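Local coordinates for increased recombination centers protein 6 (Saccharomyces cerevisiae, PDB 3UC9) that serves as a clathrin coat accessory factor related to small G proteins and is involved in gross chromosomal rearrangements and telomere healing, at residues V32-D35 with L41-Q44; T43-D48 with I107-I112; V162-N167 with Q190-T195. All coordinates share one frame; numbering follows the deposited sequence.

Contact 1. Residues V32-D35 with L41-Q44; sequences VLSD and LKTQ
Lys42, one turn into helix 39-50, crosses strand 29-35, its chain passing Val32 and Ser34, and carries the whole contact from the helix side. This is the first beta-alpha unit of a Rossmann-like fold: a central parallel strand, a short connection, then a helix packed on one face of the sheet. The same connection holds the P-loop in small G proteins, to which this protein is related. Strand and helix are closest at Ser34 and Lys42, their CA atoms 6.6 Å apart. With CG of Lys42 anti to the backbone N (chi1 175°), the chain leaves the helix toward the strand, and CG meets CG1 of Val32 at 3.8 Å as the two side chains run past each other in opposite senses. Beyond that, CD rests against Ser34, 3.8 Å from CB. A bend at chi3 (74°) then brings CD, CE and NZ past the serine hydroxyl, with NZ within bonding distance. The charge is buried, but it is held by neutral oxygens: besides Ser34, NZ donates to the carbonyl O of Asp79 on neighbouring strand 71-81, and weakly to OD1 of Asn39. Across the two segments one polar bond is made, from NZ of Lys42 to OG of Ser34, 3.2 Å long.

Contact 2. Residues T43-D48 with I107-I112; sequences TQFLQD and ILITDI
Phe45 lays one face of its ring over the end of Ile109, whose CD1 methyl sits above the ring centre. The methyl is 3.9 Å from the Phe45 centroid and 12° off the ring normal, a well-centred CH-pi contact, with CD1 of Phe45 at 3.8 Å from CD1 of Ile109. Two strand positions earlier, Ile107 approaches the far end of the same ring at a slant: its CG2 lies 3.9 Å from CZ of Phe45, and its CD1 is close to both CZ and CE2. The ring therefore spans the two isoleucines that point from strand 103-110 to this face of the sheet. Its reach comes from CG of Phe45 standing anti to the backbone N (chi1 177°), which carries the ring out from helix 39-50 toward the strand. The backbones stay apart, the CA atoms of Phe45 and Ile109 being 8.6 Å from each other, and the aromatic side chain bridges that distance. This is the helix-on-sheet core of the Rossmann-like fold. Trp168 meets the Phe45 ring edge-to-face, while Leu186 and Ile189 bring in helix 185-195; Val137 of strand 133-138 touches both isoleucines. All three residues of the contact are buried and meet through carbon alone, so it rests on dispersion and the hydrophobic effect, while a polar hold on the same helix comes from Lys42.

Contact 3. Residues V162-N167 with Q190-T195; sequences VIEFVN and QEIIDT
Ile192 alone within 190-195 meets the outermost strand 163-167, at Glu164, and Val162 just before it. Its two ends work separately in these apolar contacts: CG2 meets CG1 of Val162 at 4.0 Å, and CD1 reaches CB of Glu164 at 3.9 Å. The chi1 of -71° sets CG1 anti to the carbonyl carbon, pointing the longer branch at the glutamate and leaving CG2 for the valine. CD1 is also 4.0 Å from CD of Glu164, so the methyl lies against the glutamate chain up to its carboxylate. Ile192 also touches Val135 of the next strand, and the helix thus covers the edge of the sheet in this Rossmann-like fold. The ionic part is carried by Arg188. This residue, a turn earlier on the same helix, pairs with OE1 of Glu164 through NH2 and with OE1 of Glu191 through NH1. Hydrogen bonding within 190-195 doubles up on one carbonyl: OG1 of Thr195 donates to O of Glu191 at 2.8 Å, tilted 27° from the carbonyl plane, and the backbone N of Thr195 comes to that oxygen from the opposite face. With OE2 of Glu164 and OE1 of Glu191 6.8 Å apart, the shared arginine probably offsets the repulsion of the like charges, so that salt bridges join strand and helix beside the apolar contact.

Along the chain, contact 1 runs into contact 2 on helix 39-50, with Thr43 and Gln44 common to both; contact 3 follows later, its helix 185-195 close to the end of the modelled chain. Centres lie about 4 Å apart for contacts 1 and 2, about 13 Å for contacts 2 and 3 and about 16 Å for contacts 1 and 3. All reach one mixed six-stranded sheet. Strands 29-35 and 103-110 are neighbours at its middle, joined by bonds that include Leu33 O to Ile109 N, while 163-167 is an outermost strand, beyond 133-138. Helix 39-50 covers the centre and helix 185-195 the edge of this Rossmann-like sheet, the two meeting where Phe45 touches Leu186 and Ile189.

Contact 1. Residues V32-D35 with L41-Q44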
loop_
_atom_site.group_PDB
_atom_site.type_symbol
_atom_site.label_atom_id
_atom_site.label_comp_id
_atom_site.label_asym_id
_atom_site.label_seq_id
_atom_site.Cartn_x
_atom_site.Cartn_y
_atom_site.Cartn_z
ATOM N N VAL A 32 -4.331 -1.343 4.624
ATOM C CA VAL A 32 -5.072 -0.760 3.514
ATOM C C VAL A 32 -5.961 0.344 4.095
ATOM O O VAL A 32 -6.819 0.085 4.932
ATOM C CB VAL A 32 -5.905 -1.796 2.757
ATOM C CG1 VAL A 32 -6.565 -1.142 1.538
ATOM C CG2 VAL A 32 -5.031 -2.998 2.332
ATOM N N LEU A 33 -5.716 1.569 3.647
ATOM C CA LEU A 33 -6.337 2.775 4.172
ATOM C C LEU A 33 -7.067 3.511 3.045
ATOM O O LEU A 33 -6.604 3.514 1.899
ATOM C CB LEU A 33 -5.253 3.684 4.751
ATOM C CG LEU A 33 -5.642 5.071 5.277
ATOM C CD1 LEU A 33 -6.407 4.934 6.584
ATOM C CD2 LEU A 33 -4.414 5.982 5.446
ATOM N N SER A 34 -8.205 4.121 3.371
ATOM C CA SER A 34 -8.843 5.093 2.479
ATOM C C SER A 34 -9.416 6.240 3.284
ATOM O O SER A 34 -9.728 6.076 4.462
ATOM C CB SER A 34 -9.953 4.439 1.660
ATOM O OG SER A 34 -11.047 4.042 2.475
ATOM N N ASP A 35 -9.539 7.411 2.664
ATOM C CA ASP A 35 -10.406 8.433 3.237
ATOM C C ASP A 35 -11.866 7.991 3.050
ATOM O O ASP A 35 -12.182 7.191 2.142
ATOM C CB ASP A 35 -10.134 9.856 2.705
ATOM C CG ASP A 35 -10.011 9.932 1.192
ATOM O OD1 ASP A 35 -9.276 9.118 0.601
ATOM O OD2 ASP A 35 -10.619 10.849 0.596
ATOM N N LEU A 41 -15.078 1.472 -2.365
ATOM C CA LEU A 41 -14.077 1.105 -3.367
ATOM C C LEU A 41 -12.924 0.320 -2.732
ATOM O O LEU A 41 -12.450 -0.658 -3.303
ATOM C CB LEU A 41 -13.561 2.337 -4.120
ATOM C CG LEU A 41 -14.443 2.882 -5.246
ATOM C CD1 LEU A 41 -13.767 4.066 -5.908
ATOM C CD2 LEU A 41 -14.748 1.807 -6.290
ATOM N N LYS A 42 -12.509 0.725 -1.534
ATOM C CA LYS A 42 -11.510 -0.026 -0.768
ATOM C C LYS A 42 -11.970 -1.466 -0.491
ATOM O O LYS A 42 -11.186 -2.401 -0.644
ATOM C CB LYS A 42 -11.166 0.721 0.520
ATOM C CG LYS A 42 -10.227 -0.009 1.465
ATOM C CD LYS A 42 -10.053 0.760 2.761
ATOM C CE LYS A 42 -11.300 0.656 3.638
ATOM N NZ LYS A 42 -11.278 1.704 4.689
ATOM N N THR A 43 -13.240 -1.658 -0.128
ATOM C CA THR A 43 -13.764 -3.017 0.113
ATOM C C THR A 43 -13.712 -3.862 -1.172
ATOM O O THR A 43 -13.346 -5.051 -1.135
ATOM C CB THR A 43 -15.207 -3.016 0.726
ATOM O OG1 THR A 43 -16.165 -2.591 -0.248
ATOM C CG2 THR A 43 -15.283 -2.106 1.938
ATOM N N GLN A 44 -14.049 -3.250 -2.305
ATOM C CA GLN A 44 -13.921 -3.918 -3.608
ATOM C C GLN A 44 -12.450 -4.251 -3.939
ATOM O O GLN A 44 -12.146 -5.334 -4.442
ATOM C CB GLN A 44 -14.512 -3.049 -4.730
ATOM C CG GLN A 44 -16.016 -2.829 -4.672
ATOM C CD GLN A 44 -16.559 -2.254 -5.982
ATOM O OE1 GLN A 44 -17.420 -2.854 -6.627
ATOM N NE2 GLN A 44 -16.037 -1.100 -6.390
#

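Contact 2. Residues T43-D48 with I107-I112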
loop_
_atom_site.group_PDB
_atom_site.type_symbol
_atom_site.label_atom_id
_atom_site.label_comp_id
_atom_site.label_asym_id
_atom_site.label_seq_id
_atom_site.Cartn_x
_atom_site.Cartn_y
_atom_site.Cartn_z
ATOM N N THR A 43 -13.240 -1.658 -0.128
ATOM C CA THR A 43 -13.764 -3.017 0.113
ATOM C C THR A 43 -13.712 -3.862 -1.172
ATOM O O THR A 43 -13.346 -5.051 -1.135
ATOM C CB THR A 43 -15.207 -3.016 0.726
ATOM O OG1 THR A 43 -16.165 -2.591 -0.248
ATOM C CG2 THR A 43 -15.283 -2.106 1.938
ATOM N N GLN A 44 -14.049 -3.250 -2.305
ATOM C CA GLN A 44 -13.921 -3.918 -3.608
ATOM C C GLN A 44 -12.450 -4.251 -3.939
ATOM O O GLN A 44 -12.146 -5.334 -4.442
ATOM C CB GLN A 44 -14.512 -3.049 -4.730
ATOM C CG GLN A 44 -16.016 -2.829 -4.672
ATOM C CD GLN A 44 -16.559 -2.254 -5.982
ATOM O OE1 GLN A 44 -17.420 -2.854 -6.627
ATOM N NE2 GLN A 44 -16.037 -1.100 -6.390
ATOM N N PHE A 45 -11.548 -3.318 -3.649
ATOM C CA PHE A 45 -10.101 -3.539 -3.825
ATOM C C PHE A 45 -9.633 -4.743 -3.016
ATOM O O PHE A 45 -8.862 -5.565 -3.511
ATOM C CB PHE A 45 -9.335 -2.280 -3.406
ATOM C CG PHE A 45 -7.833 -2.404 -3.480
ATOM C CD1 PHE A 45 -7.142 -1.986 -4.616
ATOM C CD2 PHE A 45 -7.114 -2.907 -2.418
ATOM C CE1 PHE A 45 -5.761 -2.083 -4.684
ATOM C CE2 PHE A 45 -5.712 -3.005 -2.484
ATOM C CZ PHE A 45 -5.050 -2.599 -3.620
ATOM N N LEU A 46 -10.103 -4.859 -1.778
ATOM C CA LEU A 46 -9.698 -5.976 -0.914
ATOM C C LEU A 46 -10.176 -7.309 -1.488
ATOM O O LEU A 46 -9.452 -8.301 -1.463
ATOM C CB LEU A 46 -10.238 -5.806 0.499
ATOM C CG LEU A 46 -9.649 -4.659 1.325
ATOM C CD1 LEU A 46 -10.489 -4.408 2.560
ATOM C CD2 LEU A 46 -8.196 -4.916 1.701
ATOM N N GLN A 47 -11.397 -7.330 -2.004
ATOM C CA GLN A 47 -11.907 -8.528 -2.658
ATOM C C GLN A 47 -11.067 -8.891 -3.885
ATOM O O GLN A 47 -10.727 -10.058 -4.087
ATOM C CB GLN A 47 -13.384 -8.357 -3.042
ATOM C CG GLN A 47 -13.992 -9.564 -3.774
ATOM C CD GLN A 47 -13.873 -10.851 -2.975
ATOM O OE1 GLN A 47 -14.174 -10.876 -1.781
ATOM N NE2 GLN A 47 -13.435 -11.929 -3.633
ATOM N N ASP A 48 -10.744 -7.899 -4.708
ATOM C CA ASP A 48 -10.060 -8.149 -5.983
ATOM C C ASP A 48 -8.603 -8.591 -5.819
ATOM O O ASP A 48 -8.128 -9.483 -6.523
ATOM C CB ASP A 48 -10.137 -6.909 -6.892
ATOM C CG ASP A 48 -11.551 -6.632 -7.400
ATOM O OD1 ASP A 48 -12.412 -7.545 -7.363
ATOM O OD2 ASP A 48 -11.805 -5.490 -7.839
ATOM N N ILE A 107 -1.048 0.561 1.718
ATOM C CA ILE A 107 -1.749 0.853 0.465
ATOM C C ILE A 107 -2.816 1.890 0.786
ATOM O O ILE A 107 -3.675 1.661 1.634
ATOM C CB ILE A 107 -2.407 -0.413 -0.166
ATOM C CG1 ILE A 107 -1.363 -1.504 -0.409
ATOM C CG2 ILE A 107 -3.091 -0.059 -1.485
ATOM C CD1 ILE A 107 -1.941 -2.869 -0.886
ATOM N N LEU A 108 -2.739 3.039 0.119
ATOM C CA LEU A 108 -3.710 4.098 0.290
ATOM C C LEU A 108 -4.591 4.160 -0.953
ATOM O O LEU A 108 -4.085 4.223 -2.084
ATOM C CB LEU A 108 -2.997 5.432 0.529
ATOM C CG LEU A 108 -3.878 6.677 0.535
ATOM C CD1 LEU A 108 -4.854 6.638 1.702
ATOM C CD2 LEU A 108 -3.032 7.941 0.569
ATOM N N ILE A 109 -5.902 4.105 -0.733
ATOM C CA ILE A 109 -6.895 4.186 -1.796
ATOM C C ILE A 109 -7.539 5.571 -1.705
ATOM O O ILE A 109 -8.211 5.865 -0.730
ATOM C CB ILE A 109 -7.993 3.115 -1.632
ATOM C CG1 ILE A 109 -7.397 1.705 -1.493
ATOM C CG2 ILE A 109 -8.960 3.170 -2.802
ATOM C CD1 ILE A 109 -6.620 1.262 -2.675
ATOM N N THR A 110 -7.345 6.411 -2.718
ATOM C CA THR A 110 -7.846 7.779 -2.650
ATOM C C THR A 110 -7.983 8.438 -4.015
ATOM O O THR A 110 -7.644 7.857 -5.046
ATOM C CB THR A 110 -6.942 8.673 -1.745
ATOM O OG1 THR A 110 -7.621 9.902 -1.437
ATOM C CG2 THR A 110 -5.621 8.977 -2.426
ATOM N N ASP A 111 -8.527 9.645 -4.002
ATOM C CA ASP A 111 -8.558 10.507 -5.182
ATOM C C ASP A 111 -7.362 11.418 -4.999
ATOM O O ASP A 111 -7.407 12.301 -4.170
ATOM C CB ASP A 111 -9.865 11.302 -5.225
ATOM C CG ASP A 111 -9.886 12.364 -6.312
ATOM O OD1 ASP A 111 -8.838 12.653 -6.925
ATOM O OD2 ASP A 111 -10.970 12.919 -6.554
ATOM N N ILE A 112 -6.283 11.189 -5.746
ATOM C CA ILE A 112 -5.037 11.906 -5.467
ATOM C C ILE A 112 -5.086 13.390 -5.827
ATOM O O ILE A 112 -4.282 14.169 -5.320
ATOM C CB ILE A 112 -3.782 11.241 -6.114
ATOM C CG1 ILE A 112 -3.802 11.366 -7.638
ATOM C CG2 ILE A 112 -3.669 9.792 -5.680
ATOM C CD1 ILE A 112 -2.514 10.906 -8.293
#

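Contact 3. Residues V162-N167 with Q190-T195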
loop_
_atom_site.group_PDB
_atom_site.type_symbol
_atom_site.label_atom_id
_atom_site.label_comp_id
_atom_site.label_asym_id
_atom_site.label_seq_id
_atom_site.Cartn_x
_atom_site.Cartn_y
_atom_site.Cartn_z
ATOM N N VAL A 162 10.103 0.781 -1.725
ATOM C CA VAL A 162 9.361 0.759 -2.976
ATOM C C VAL A 162 8.159 1.674 -2.778
ATOM O O VAL A 162 7.343 1.455 -1.876
ATOM C CB VAL A 162 8.900 -0.665 -3.338
ATOM C CG1 VAL A 162 7.958 -0.643 -4.557
ATOM C CG2 VAL A 162 10.121 -1.565 -3.582
ATOM N N ILE A 163 8.079 2.717 -3.594
ATOM C CA ILE A 163 6.960 3.656 -3.544
ATOM C C ILE A 163 6.412 3.733 -4.948
ATOM O O ILE A 163 7.171 3.966 -5.882
ATOM C CB ILE A 163 7.397 5.063 -3.123
ATOM C CG1 ILE A 163 8.051 5.041 -1.744
ATOM C CG2 ILE A 163 6.195 6.023 -3.142
ATOM C CD1 ILE A 163 8.560 6.381 -1.301
ATOM N N GLU A 164 5.113 3.523 -5.105
ATOM C CA GLU A 164 4.526 3.623 -6.424
ATOM C C GLU A 164 3.095 4.137 -6.428
ATOM O O GLU A 164 2.255 3.691 -5.653
ATOM C CB GLU A 164 4.596 2.279 -7.138
ATOM C CG GLU A 164 4.555 2.404 -8.648
ATOM C CD GLU A 164 5.191 1.226 -9.364
ATOM O OE1 GLU A 164 6.319 0.828 -9.000
ATOM O OE2 GLU A 164 4.558 0.704 -10.301
ATOM N N PHE A 165 2.840 5.068 -7.344
ATOM C CA PHE A 165 1.493 5.536 -7.642
ATOM C C PHE A 165 0.904 4.652 -8.746
ATOM O O PHE A 165 1.578 4.371 -9.739
ATOM C CB PHE A 165 1.524 6.999 -8.110
ATOM C CG PHE A 165 1.895 7.971 -7.019
ATOM C CD1 PHE A 165 0.914 8.691 -6.356
ATOM C CD2 PHE A 165 3.218 8.143 -6.638
ATOM C CE1 PHE A 165 1.252 9.583 -5.339
ATOM C CE2 PHE A 165 3.558 9.034 -5.630
ATOM C CZ PHE A 165 2.572 9.757 -4.988
ATOM N N VAL A 166 -0.342 4.214 -8.563
ATOM C CA VAL A 166 -1.014 3.314 -9.520
ATOM C C VAL A 166 -2.464 3.757 -9.738
ATOM O O VAL A 166 -3.166 4.084 -8.785
ATOM C CB VAL A 166 -0.991 1.847 -9.002
ATOM C CG1 VAL A 166 -1.718 0.912 -9.976
ATOM C CG2 VAL A 166 0.439 1.355 -8.816
ATOM N N ASN A 167 -2.912 3.791 -10.995
ATOM C CA ASN A 167 -4.318 4.030 -11.300
ATOM C C ASN A 167 -5.116 2.734 -11.172
ATOM O O ASN A 167 -4.660 1.682 -11.623
ATOM C CB ASN A 167 -4.478 4.562 -12.730
ATOM C CG ASN A 167 -4.408 6.069 -12.819
ATOM O OD1 ASN A 167 -4.566 6.770 -11.829
ATOM N ND2 ASN A 167 -4.198 6.582 -14.041
ATOM N N GLN A 190 0.131 -6.479 -7.387
ATOM C CA GLN A 190 0.430 -7.896 -7.094
ATOM C C GLN A 190 1.933 -8.184 -7.214
ATOM O O GLN A 190 2.502 -8.900 -6.390
ATOM C CB GLN A 190 -0.360 -8.816 -8.030
ATOM C CG GLN A 190 -0.186 -10.308 -7.751
ATOM C CD GLN A 190 -0.970 -11.178 -8.735
ATOM O OE1 GLN A 190 -1.375 -10.716 -9.798
ATOM N NE2 GLN A 190 -1.183 -12.440 -8.377
ATOM N N GLU A 191 2.567 -7.629 -8.249
ATOM C CA GLU A 191 4.006 -7.803 -8.466
ATOM C C GLU A 191 4.847 -7.164 -7.359
ATOM O O GLU A 191 5.883 -7.704 -6.956
ATOM C CB GLU A 191 4.412 -7.191 -9.809
ATOM C CG GLU A 191 5.869 -7.416 -10.183
ATOM C CD GLU A 191 6.197 -6.953 -11.593
ATOM O OE1 GLU A 191 5.841 -5.812 -11.951
ATOM O OE2 GLU A 191 6.837 -7.725 -12.330
ATOM N N ILE A 192 4.414 -5.997 -6.899
ATOM C CA ILE A 192 5.105 -5.307 -5.817
ATOM C C ILE A 192 5.076 -6.170 -4.561
ATOM O O ILE A 192 6.086 -6.326 -3.883
ATOM C CB ILE A 192 4.508 -3.917 -5.573
ATOM C CG1 ILE A 192 4.858 -2.982 -6.738
ATOM C CG2 ILE A 192 5.017 -3.341 -4.261
ATOM C CD1 ILE A 192 4.192 -1.600 -6.646
ATOM N N ILE A 193 3.940 -6.789 -4.282
ATOM C CA ILE A 193 3.830 -7.646 -3.102
ATOM C C ILE A 193 4.652 -8.924 -3.299
ATOM O O ILE A 193 5.368 -9.348 -2.397
ATOM C CB ILE A 193 2.357 -7.952 -2.771
ATOM C CG1 ILE A 193 1.630 -6.637 -2.467
ATOM C CG2 ILE A 193 2.250 -8.904 -1.551
ATOM C CD1 ILE A 193 0.129 -6.753 -2.274
ATOM N N ASP A 194 4.556 -9.525 -4.484
ATOM C CA ASP A 194 5.321 -10.723 -4.814
ATOM C C ASP A 194 6.826 -10.538 -4.649
ATOM O O ASP A 194 7.507 -11.449 -4.191
ATOM C CB ASP A 194 5.079 -11.144 -6.270
ATOM C CG ASP A 194 3.761 -11.850 -6.484
ATOM O OD1 ASP A 194 3.108 -12.274 -5.508
ATOM O OD2 ASP A 194 3.395 -12.000 -7.671
ATOM N N THR A 195 7.343 -9.373 -5.040
ATOM C CA THR A 195 8.790 -9.149 -5.068
ATOM C C THR A 195 9.305 -8.515 -3.768
ATOM O O THR A 195 10.508 -8.289 -3.625
ATOM C CB THR A 195 9.212 -8.309 -6.303
ATOM O OG1 THR A 195 8.568 -7.029 -6.282
ATOM C CG2 THR A 195 8.845 -9.046 -7.604
#